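Local coordinates for protein 4-oxalocrotonate tautomerase (Staphylococcus aureus, PDB 2X4K) that belongs to the tautomerase enzyme family of the MIF clan and assembles as a hexamer of short beta-alpha-beta chains, at residues A[5-10]-A[42-47]; A[10-15]-A[48-53]. One frame throughout, in Å; residues are numbered along the deposited sequence. Where two conformers were deposited one is given.

Contact 1 of 2, residues A[5-10]-A[42-47]; sequences IVNVKL and HVVIEE. With ZN (zinc ion), chain E.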
ATOM      1  N   ILE A   5      -4.024  -7.713  -7.593  1.00  8.98           N
ATOM      2  CA  ILE A   5      -4.448  -7.294  -6.273  1.00 10.09           C
ATOM      3  C   ILE A   5      -4.795  -5.826  -6.363  1.00  9.17           C
ATOM      4  O   ILE A   5      -3.936  -4.999  -6.658  1.00  8.94           O
ATOM      5  CB  ILE A   5      -3.342  -7.505  -5.253  1.00 11.17           C
ATOM      6  CG1 ILE A   5      -3.009  -8.990  -5.188  1.00 14.06           C
ATOM      7  CG2 ILE A   5      -3.759  -6.978  -3.887  1.00 12.99           C
ATOM      8  CD1 ILE A   5      -1.947  -9.321  -4.204  1.00 16.79           C
ATOM      9  N   VAL A   6      -6.062  -5.522  -6.123  1.00  9.04           N
ATOM     10  CA  VAL A   6      -6.583  -4.186  -6.246  1.00  8.97           C
ATOM     11  C   VAL A   6      -6.897  -3.655  -4.863  1.00  8.25           C
ATOM     12  O   VAL A   6      -7.519  -4.345  -4.052  1.00 10.46           O
ATOM     13  CB  VAL A   6      -7.864  -4.191  -7.084  1.00  9.83           C
ATOM     14  CG1 VAL A   6      -8.356  -2.774  -7.310  1.00 11.50           C
ATOM     15  CG2 VAL A   6      -7.631  -4.885  -8.411  1.00 11.35           C
ATOM     16  N   ASN A   7      -6.447  -2.435  -4.597  1.00  7.25           N
ATOM     17  CA  ASN A   7      -6.758  -1.736  -3.372  1.00  7.65           C
ATOM     18  C   ASN A   7      -7.509  -0.466  -3.742  1.00  7.50           C
ATOM     19  O   ASN A   7      -7.049   0.301  -4.589  1.00  9.14           O
ATOM     20  CB  ASN A   7      -5.469  -1.395  -2.634  1.00  8.41           C
ATOM     21  CG  ASN A   7      -5.714  -0.948  -1.222  1.00  9.93           C
ATOM     22  OD1 ASN A   7      -5.758   0.248  -0.937  1.00 14.36           O
ATOM     23  ND2 ASN A   7      -5.883  -1.911  -0.319  1.00 11.81           N
ATOM     24  N   VAL A   8      -8.680  -0.265  -3.149  1.00  7.59           N
ATOM     25  CA  VAL A   8      -9.468   0.926  -3.415  1.00  8.29           C
ATOM     26  C   VAL A   8      -9.614   1.714  -2.121  1.00  8.24           C
ATOM     27  O   VAL A   8     -10.244   1.247  -1.177  1.00  9.35           O
ATOM     28  CB  VAL A   8     -10.883   0.595  -3.933  1.00  8.98           C
ATOM     29  CG1 VAL A   8     -11.628   1.890  -4.261  1.00 10.31           C
ATOM     30  CG2 VAL A   8     -10.830  -0.327  -5.137  1.00 10.22           C
ATOM     31  N   LYS A   9      -9.030   2.904  -2.076  1.00  8.27           N
ATOM     32  CA  LYS A   9      -9.215   3.827  -0.966  1.00  8.56           C
ATOM     33  C   LYS A   9     -10.285   4.818  -1.361  1.00  9.09           C
ATOM     34  O   LYS A   9     -10.195   5.421  -2.423  1.00  9.89           O
ATOM     35  CB  LYS A   9      -7.921   4.584  -0.664  1.00  9.15           C
ATOM     36  CG  LYS A   9      -6.785   3.729  -0.121  1.00 10.35           C
ATOM     37  CD  LYS A   9      -5.478   4.533  -0.107  1.00 12.19           C
ATOM     38  CE  LYS A   9      -4.275   3.711   0.313  1.00 14.28           C
ATOM     39  NZ  LYS A   9      -4.252   3.477   1.781  1.00 16.05           N
ATOM     40  N   LEU A  10     -11.299   4.993  -0.522  1.00  8.83           N
ATOM     41  CA  LEU A  10     -12.327   5.976  -0.832  1.00  9.92           C
ATOM     42  C   LEU A  10     -13.017   6.440   0.438  1.00  9.57           C
ATOM     43  O   LEU A  10     -12.859   5.860   1.501  1.00  9.65           O
ATOM     44  CB  LEU A  10     -13.329   5.441  -1.867  1.00 10.42           C
ATOM     45  CG  LEU A  10     -14.477   4.550  -1.401  1.00 12.21           C
ATOM     46  CD1 LEU A  10     -15.387   4.230  -2.579  1.00 14.45           C
ATOM     47  CD2 LEU A  10     -13.940   3.273  -0.763  1.00 12.85           C
ATOM     48  N   HIS A  42      -8.187 -10.077  -6.891  1.00  8.27           N
ATOM     49  CA  HIS A  42      -8.506  -9.793  -5.500  1.00  8.65           C
ATOM     50  C   HIS A  42      -8.757  -8.308  -5.332  1.00  8.64           C
ATOM     51  O   HIS A  42      -8.027  -7.499  -5.901  1.00  9.17           O
ATOM     52  CB  HIS A  42      -7.331 -10.205  -4.624  1.00  9.62           C
ATOM     53  CG  HIS A  42      -6.873 -11.600  -4.880  1.00 10.32           C
ATOM     54  ND1 HIS A  42      -6.097 -11.939  -5.965  1.00 10.51           N
ATOM     55  CD2 HIS A  42      -7.102 -12.749  -4.207  1.00 10.59           C
ATOM     56  CE1 HIS A  42      -5.851 -13.236  -5.939  1.00 10.71           C
ATOM     57  NE2 HIS A  42      -6.455 -13.753  -4.887  1.00 11.09           N
ATOM     58  N   VAL A  43      -9.761  -7.950  -4.538  1.00  8.50           N
ATOM     59  CA  VAL A  43     -10.084  -6.554  -4.293  1.00  8.72           C
ATOM     60  C   VAL A  43     -10.215  -6.306  -2.800  1.00  8.66           C
ATOM     61  O   VAL A  43     -10.893  -7.054  -2.097  1.00  9.87           O
ATOM     62  CB  VAL A  43     -11.381  -6.126  -5.007  1.00  9.45           C
ATOM     63  CG1 VAL A  43     -11.694  -4.649  -4.735  1.00 11.06           C
ATOM     64  CG2 VAL A  43     -11.280  -6.395  -6.493  1.00 10.67           C
ATOM     65  N   VAL A  44      -9.562  -5.251  -2.328  1.00  7.84           N
ATOM     66  CA  VAL A  44      -9.692  -4.778  -0.965  1.00  8.56           C
ATOM     67  C   VAL A  44     -10.139  -3.327  -0.995  1.00  8.20           C
ATOM     68  O   VAL A  44      -9.596  -2.534  -1.759  1.00  9.01           O
ATOM     69  CB  VAL A  44      -8.354  -4.878  -0.211  1.00  9.23           C
ATOM     70  CG1 VAL A  44      -8.452  -4.238   1.173  1.00 11.60           C
ATOM     71  CG2 VAL A  44      -7.902  -6.338  -0.125  1.00 10.85           C
ATOM     72  N   ILE A  45     -11.127  -3.012  -0.163  1.00  8.77           N
ATOM     73  CA  ILE A  45     -11.628  -1.656  -0.023  0.50  9.26           C
ATOM     74  C   ILE A  45     -11.206  -1.113   1.337  1.00  9.39           C
ATOM     75  O   ILE A  45     -11.406  -1.763   2.366  1.00 10.69           O
ATOM     76  CB  ILE A  45     -13.160  -1.607  -0.139  0.50  9.99           C
ATOM     77  CG1 ILE A  45     -13.633  -2.270  -1.434  0.50 10.94           C
ATOM     78  CG2 ILE A  45     -13.643  -0.164  -0.110  0.50 11.43           C
ATOM     79  CD1 ILE A  45     -15.109  -2.574  -1.435  0.50 11.70           C
ATOM     80  N   GLU A  46     -10.606   0.075   1.332  1.00  9.07           N
ATOM     81  CA  GLU A  46     -10.239   0.781   2.549  1.00  9.87           C
ATOM     82  C   GLU A  46     -10.998   2.084   2.575  1.00  9.87           C
ATOM     83  O   GLU A  46     -10.771   2.947   1.734  1.00 10.94           O
ATOM     84  CB  GLU A  46      -8.747   1.085   2.575  1.00 10.46           C
ATOM     85  CG  GLU A  46      -7.865  -0.134   2.590  1.00 11.49           C
ATOM     86  CD  GLU A  46      -6.427   0.230   2.843  1.00 11.49           C
ATOM     87  OE1 GLU A  46      -5.852   0.988   2.031  1.00 13.62           O
ATOM     88  OE2 GLU A  46      -5.879  -0.208   3.878  1.00 12.30           O
ATOM     89  N   GLU A  47     -11.894   2.232   3.542  1.00 10.30           N
ATOM     90  CA  GLU A  47     -12.661   3.457   3.679  0.50 10.85           C
ATOM     91  C   GLU A  47     -11.873   4.465   4.516  1.00 11.34           C
ATOM     92  O   GLU A  47     -11.185   4.095   5.474  1.00 12.99           O
ATOM     93  CB  GLU A  47     -14.041   3.161   4.271  0.50 11.44           C
ATOM     94  CG  GLU A  47     -14.935   2.376   3.311  0.50 11.97           C
ATOM     95  CD  GLU A  47     -16.349   2.159   3.835  0.50 13.18           C
ATOM     96  OE1 GLU A  47     -16.628   1.052   4.325  0.50 15.03           O
ATOM     97  OE2 GLU A  47     -17.185   3.082   3.754  0.50 11.68           O
TER
HETATM   98 ZN    ZN E1064      -6.175 -15.622  -4.152  1.00 14.38          ZN
HETATM   99  O   HOH W   1      -7.965 -16.066  -2.643  1.00 10.15           O

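Contact 2 of 2, residues A[10-15]-A[48-53]; sequences LLEGRS and MKPNHY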
ATOM      1  N   LEU A  10     -11.299   4.993  -0.522  1.00  8.83           N
ATOM      2  CA  LEU A  10     -12.327   5.976  -0.832  1.00  9.92           C
ATOM      3  C   LEU A  10     -13.017   6.440   0.438  1.00  9.57           C
ATOM      4  O   LEU A  10     -12.859   5.860   1.501  1.00  9.65           O
ATOM      5  CB  LEU A  10     -13.329   5.441  -1.867  1.00 10.42           C
ATOM      6  CG  LEU A  10     -14.477   4.550  -1.401  1.00 12.21           C
ATOM      7  CD1 LEU A  10     -15.387   4.230  -2.579  1.00 14.45           C
ATOM      8  CD2 LEU A  10     -13.940   3.273  -0.763  1.00 12.85           C
ATOM      9  N   LEU A  11     -13.776   7.514   0.305  1.00 10.66           N
ATOM     10  CA  LEU A  11     -14.485   8.112   1.423  1.00 11.09           C
ATOM     11  C   LEU A  11     -15.411   7.109   2.093  1.00 11.14           C
ATOM     12  O   LEU A  11     -16.138   6.385   1.416  1.00 11.97           O
ATOM     13  CB  LEU A  11     -15.310   9.289   0.916  1.00 12.30           C
ATOM     14  CG  LEU A  11     -16.181  10.036   1.918  1.00 13.50           C
ATOM     15  CD1 LEU A  11     -15.340  10.657   3.011  1.00 14.03           C
ATOM     16  CD2 LEU A  11     -16.991  11.093   1.198  1.00 15.33           C
ATOM     17  N   GLU A  12     -15.404   7.097   3.420  1.00 11.29           N
ATOM     18  CA  GLU A  12     -16.274   6.216   4.187  1.00 13.00           C
ATOM     19  C   GLU A  12     -17.752   6.521   3.978  1.00 13.77           C
ATOM     20  O   GLU A  12     -18.124   7.586   3.485  1.00 14.21           O
ATOM     21  CB  GLU A  12     -15.954   6.337   5.670  1.00 13.91           C
ATOM     22  CG  GLU A  12     -16.313   7.696   6.233  1.00 15.90           C
ATOM     23  CD  GLU A  12     -15.961   7.846   7.688  1.00 18.91           C
ATOM     24  OE1 GLU A  12     -15.601   6.834   8.327  1.00 22.05           O
ATOM     25  OE2 GLU A  12     -16.046   8.985   8.189  1.00 20.91           O
ATOM     26  N   GLY A  13     -18.581   5.566   4.376  1.00 15.36           N
ATOM     27  CA  GLY A  13     -20.025   5.734   4.353  1.00 15.94           C
ATOM     28  C   GLY A  13     -20.696   5.129   3.139  1.00 16.91           C
ATOM     29  O   GLY A  13     -21.872   5.386   2.893  1.00 17.67           O
ATOM     30  N   ARG A  14     -19.974   4.309   2.387  1.00 17.72           N
ATOM     31  CA  ARG A  14     -20.566   3.653   1.226  1.00 18.79           C
ATOM     32  C   ARG A  14     -21.575   2.612   1.707  1.00 18.63           C
ATOM     33  O   ARG A  14     -21.390   2.012   2.755  1.00 18.12           O
ATOM     34  CB  ARG A  14     -19.477   3.013   0.354  1.00 19.11           C
ATOM     35  CG  ARG A  14     -18.742   3.973  -0.614  1.00 20.65           C
ATOM     36  CD  ARG A  14     -18.509   5.378  -0.054  1.00 22.60           C
ATOM     37  NE  ARG A  14     -19.693   6.233  -0.119  1.00 25.29           N
ATOM     38  CZ  ARG A  14     -19.739   7.494   0.310  1.00 26.43           C
ATOM     39  NH1 ARG A  14     -20.869   8.183   0.208  1.00 27.90           N
ATOM     40  NH2 ARG A  14     -18.665   8.076   0.830  1.00 26.90           N
ATOM     41  N   SER A  15     -22.649   2.407   0.946  1.00 18.29           N
ATOM     42  CA  SER A  15     -23.631   1.374   1.280  1.00 17.88           C
ATOM     43  C   SER A  15     -23.043  -0.002   1.012  1.00 17.11           C
ATOM     44  O   SER A  15     -22.102  -0.131   0.228  1.00 16.26           O
ATOM     45  CB  SER A  15     -24.919   1.562   0.481  1.00 17.78           C
ATOM     46  OG  SER A  15     -24.715   1.222  -0.876  1.00 18.20           O
ATOM     47  N   MET A  48     -11.965   5.734   4.132  1.00 11.22           N
ATOM     48  CA  MET A  48     -11.222   6.809   4.781  1.00 12.10           C
ATOM     49  C   MET A  48     -12.160   7.861   5.331  1.00 12.19           C
ATOM     50  O   MET A  48     -13.117   8.263   4.670  1.00 12.16           O
ATOM     51  CB  MET A  48     -10.304   7.513   3.774  1.00 12.16           C
ATOM     52  CG  MET A  48      -9.416   6.625   2.931  1.00 13.80           C
ATOM     53  SD  MET A  48      -8.371   7.627   1.861  1.00 16.04           S
ATOM     54  CE  MET A  48      -9.475   8.082   0.527  1.00 15.50           C
ATOM     55  N   LYS A  49     -11.853   8.350   6.525  1.00 12.83           N
ATOM     56  CA  LYS A  49     -12.544   9.517   7.062  1.00 13.83           C
ATOM     57  C   LYS A  49     -12.057  10.764   6.323  1.00 13.30           C
ATOM     58  O   LYS A  49     -10.881  10.844   5.953  1.00 11.61           O
ATOM     59  CB  LYS A  49     -12.262   9.671   8.555  1.00 15.07           C
ATOM     60  CG  LYS A  49     -12.705   8.485   9.390  1.00 18.03           C
ATOM     61  CD  LYS A  49     -12.388   8.680  10.859  1.00 21.60           C
ATOM     62  CE  LYS A  49     -12.900   7.516  11.691  1.00 24.28           C
ATOM     63  NZ  LYS A  49     -12.581   7.670  13.137  1.00 26.41           N
ATOM     64  N   PRO A  50     -12.942  11.755   6.127  1.00 14.70           N
ATOM     65  CA  PRO A  50     -12.573  12.956   5.375  1.00 15.02           C
ATOM     66  C   PRO A  50     -11.487  13.809   6.037  1.00 14.49           C
ATOM     67  O   PRO A  50     -10.831  14.592   5.356  1.00 14.77           O
ATOM     68  CB  PRO A  50     -13.894  13.727   5.275  1.00 16.31           C
ATOM     69  CG  PRO A  50     -14.716  13.218   6.393  1.00 17.23           C
ATOM     70  CD  PRO A  50     -14.358  11.779   6.524  1.00 15.83           C
ATOM     71  N   ASN A  51     -11.289  13.647   7.343  1.00 14.19           N
ATOM     72  CA  ASN A  51     -10.202  14.327   8.035  1.00 14.32           C
ATOM     73  C   ASN A  51      -8.865  13.565   7.945  1.00 13.03           C
ATOM     74  O   ASN A  51      -7.875  13.985   8.558  1.00 13.55           O
ATOM     75  CB  ASN A  51     -10.591  14.610   9.495  1.00 15.49           C
ATOM     76  CG  ASN A  51     -10.651  13.364  10.329  1.00 16.90           C
ATOM     77  OD1 ASN A  51     -10.962  12.291   9.824  1.00 19.23           O
ATOM     78  ND2 ASN A  51     -10.340  13.491  11.612  1.00 20.36           N
ATOM     79  N   HIS A  52      -8.824  12.483   7.154  1.00 12.06           N
ATOM     80  CA  HIS A  52      -7.606  11.689   6.977  0.50 11.58           C
ATOM     81  C   HIS A  52      -7.060  11.701   5.565  1.00 11.14           C
ATOM     82  O   HIS A  52      -6.147  10.952   5.250  1.00 11.65           O
ATOM     83  CB  HIS A  52      -7.854  10.248   7.391  0.50 11.55           C
ATOM     84  CG  HIS A  52      -7.840  10.055   8.864  0.50 11.52           C
ATOM     85  ND1 HIS A  52      -8.796  10.606   9.690  0.50 11.48           N
ATOM     86  CD2 HIS A  52      -6.970   9.404   9.666  0.50 12.57           C
ATOM     87  CE1 HIS A  52      -8.526  10.278  10.939  0.50 12.35           C
ATOM     88  NE2 HIS A  52      -7.422   9.553  10.953  0.50 12.60           N
ATOM     89  N   TYR A  53      -7.597  12.548   4.694  1.00 10.73           N
ATOM     90  CA  TYR A  53      -7.031  12.652   3.352  1.00 10.87           C
ATOM     91  C   TYR A  53      -7.304  13.988   2.710  1.00 11.14           C
ATOM     92  O   TYR A  53      -8.216  14.716   3.100  1.00 11.68           O
ATOM     93  CB  TYR A  53      -7.522  11.520   2.445  1.00 10.90           C
ATOM     94  CG  TYR A  53      -8.966  11.606   2.045  1.00 11.07           C
ATOM     95  CD1 TYR A  53      -9.353  12.262   0.885  1.00 12.55           C
ATOM     96  CD2 TYR A  53      -9.949  10.991   2.808  1.00 12.20           C
ATOM     97  CE1 TYR A  53     -10.683  12.312   0.503  1.00 14.38           C
ATOM     98  CE2 TYR A  53     -11.283  11.039   2.441  1.00 14.20           C
ATOM     99  CZ  TYR A  53     -11.647  11.709   1.293  1.00 14.94           C
ATOM    100  OH  TYR A  53     -12.974  11.750   0.932  1.00 18.09           O
TER

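Contact 1 of 2, residues A[5-10]-A[42-47]
Val6 and Val8 exchange backbone hydrogen bonds with His42, Val44 and Glu46, which makes residues 5-10 and 42-47 neighbouring parallel strands. They are the two strands of a beta-alpha-beta unit, the core of the tautomerase fold, with helix 16-34 between them in the chain. The strand axes run 4.7 Å apart at an angle of 17°. Val8 N meets Val44 O at 2.8 Å, and Val8 O receives Glu46 N. Leu10 N closes the series on Glu46 O at 3.1 Å. Val6, Val8, Val43 and Ile45 share one face of the sheet; from it Val6, Val43 and Ile45 reach helix 16-34. Leu10 is on this face too, and its CD2 touches Ile45 CG2 at 3.5 Å. Lys9 and Glu46 lie side by side on the other face. Along Glu46, CB sits 4.0 Å from Val8 O. CG and CD then pass the Asn7 side chain. OE1 takes the ammonium of Lys9 in a salt bridge, NZ to OE1 3.0 Å, on its syn side and 27° out of the carboxylate plane. Lys9 CG starts opposite its carbonyl carbon (chi1 -67°) and the chain bends only at chi4, which brings NZ over to that oxygen. Glu46 OE2 and Glu46 of the third subunit bind a zinc ion separate from the one at His42. A phosphate ion lies beside Lys9. The second subunit extends the sheet beyond residues 5-9, and the third beyond 42-44. At the start of the second strand, His42 ND1 is hydrogen-bonded to Pro4 O. The other ring nitrogen, NE2, binds its zinc ion at 2.0 Å. Asp62 of the second subunit, His42 of the fourth subunit and a water at the ring's edge, in its plane, also bind this zinc.

Contact 2 of 2, residues A[10-15]-A[48-53]
Leu11 CD1 comes to the edge of the Tyr53 ring, near its plane, and lies 3.3 Å from Tyr53 OH. One face of the same ring carries Met48 CE, 3.7 Å above the plane and offset toward the rim. Leu11 and Tyr53 cross at about a right angle. Leu11 CG stands opposite its own backbone N (chi1 178°), and CD1 also packs against Pro50 CD. The guanidinium of Arg14 has the Leu11 carbonyl at its edge: NH2 donates to Leu11 O at 3.1 Å, coming from above the carbonyl plane. The Arg14 side chain thus comes back to a carbonyl of its own segment.

Two backbone bonds join the segments around a parallel bridge between Leu11 and Met48. Met48 N donates to Leu10 O at 2.8 Å, and Glu12 N to Met48 O at 2.9 Å. Beyond the bridge, the carboxylate of Glu12 rests on Lys49 CG and Pro50 CD, while Lys49 NZ stays 5.7 Å from Glu12 OE1.

The bridge ends the parallel pair of strands 5-11 and 42-48. From it one segment turns toward helix 16-34, where Ser15 is the N-cap and its OG bonds to Gln18 N. The other loops into strand 53-55, where Tyr53 pairs with a strand of the fifth subunit.

How the contacts relate
The centres of the two contacts are 13 Å apart. Contact 1 lies in the sheet of strands 5-11 and 42-48, close to the centre of the folded chain. Contact 2 begins at the C-terminal end of that pair and runs on into loops. Leu10 belongs to both. The segments alternate along the sequence: 5-10, 10-15, 42-47, 48-53, with helix 16-34 between the two halves. Glu47 links the contacts, since its OE2 probably hydrogen-bonds to Gly13 N at 2.9 Å. The second subunit extends the sheet along residues 5-9 and packs on Leu10 and Leu11, so strand 5-11 serves both the chain's own sheet and a subunit interface.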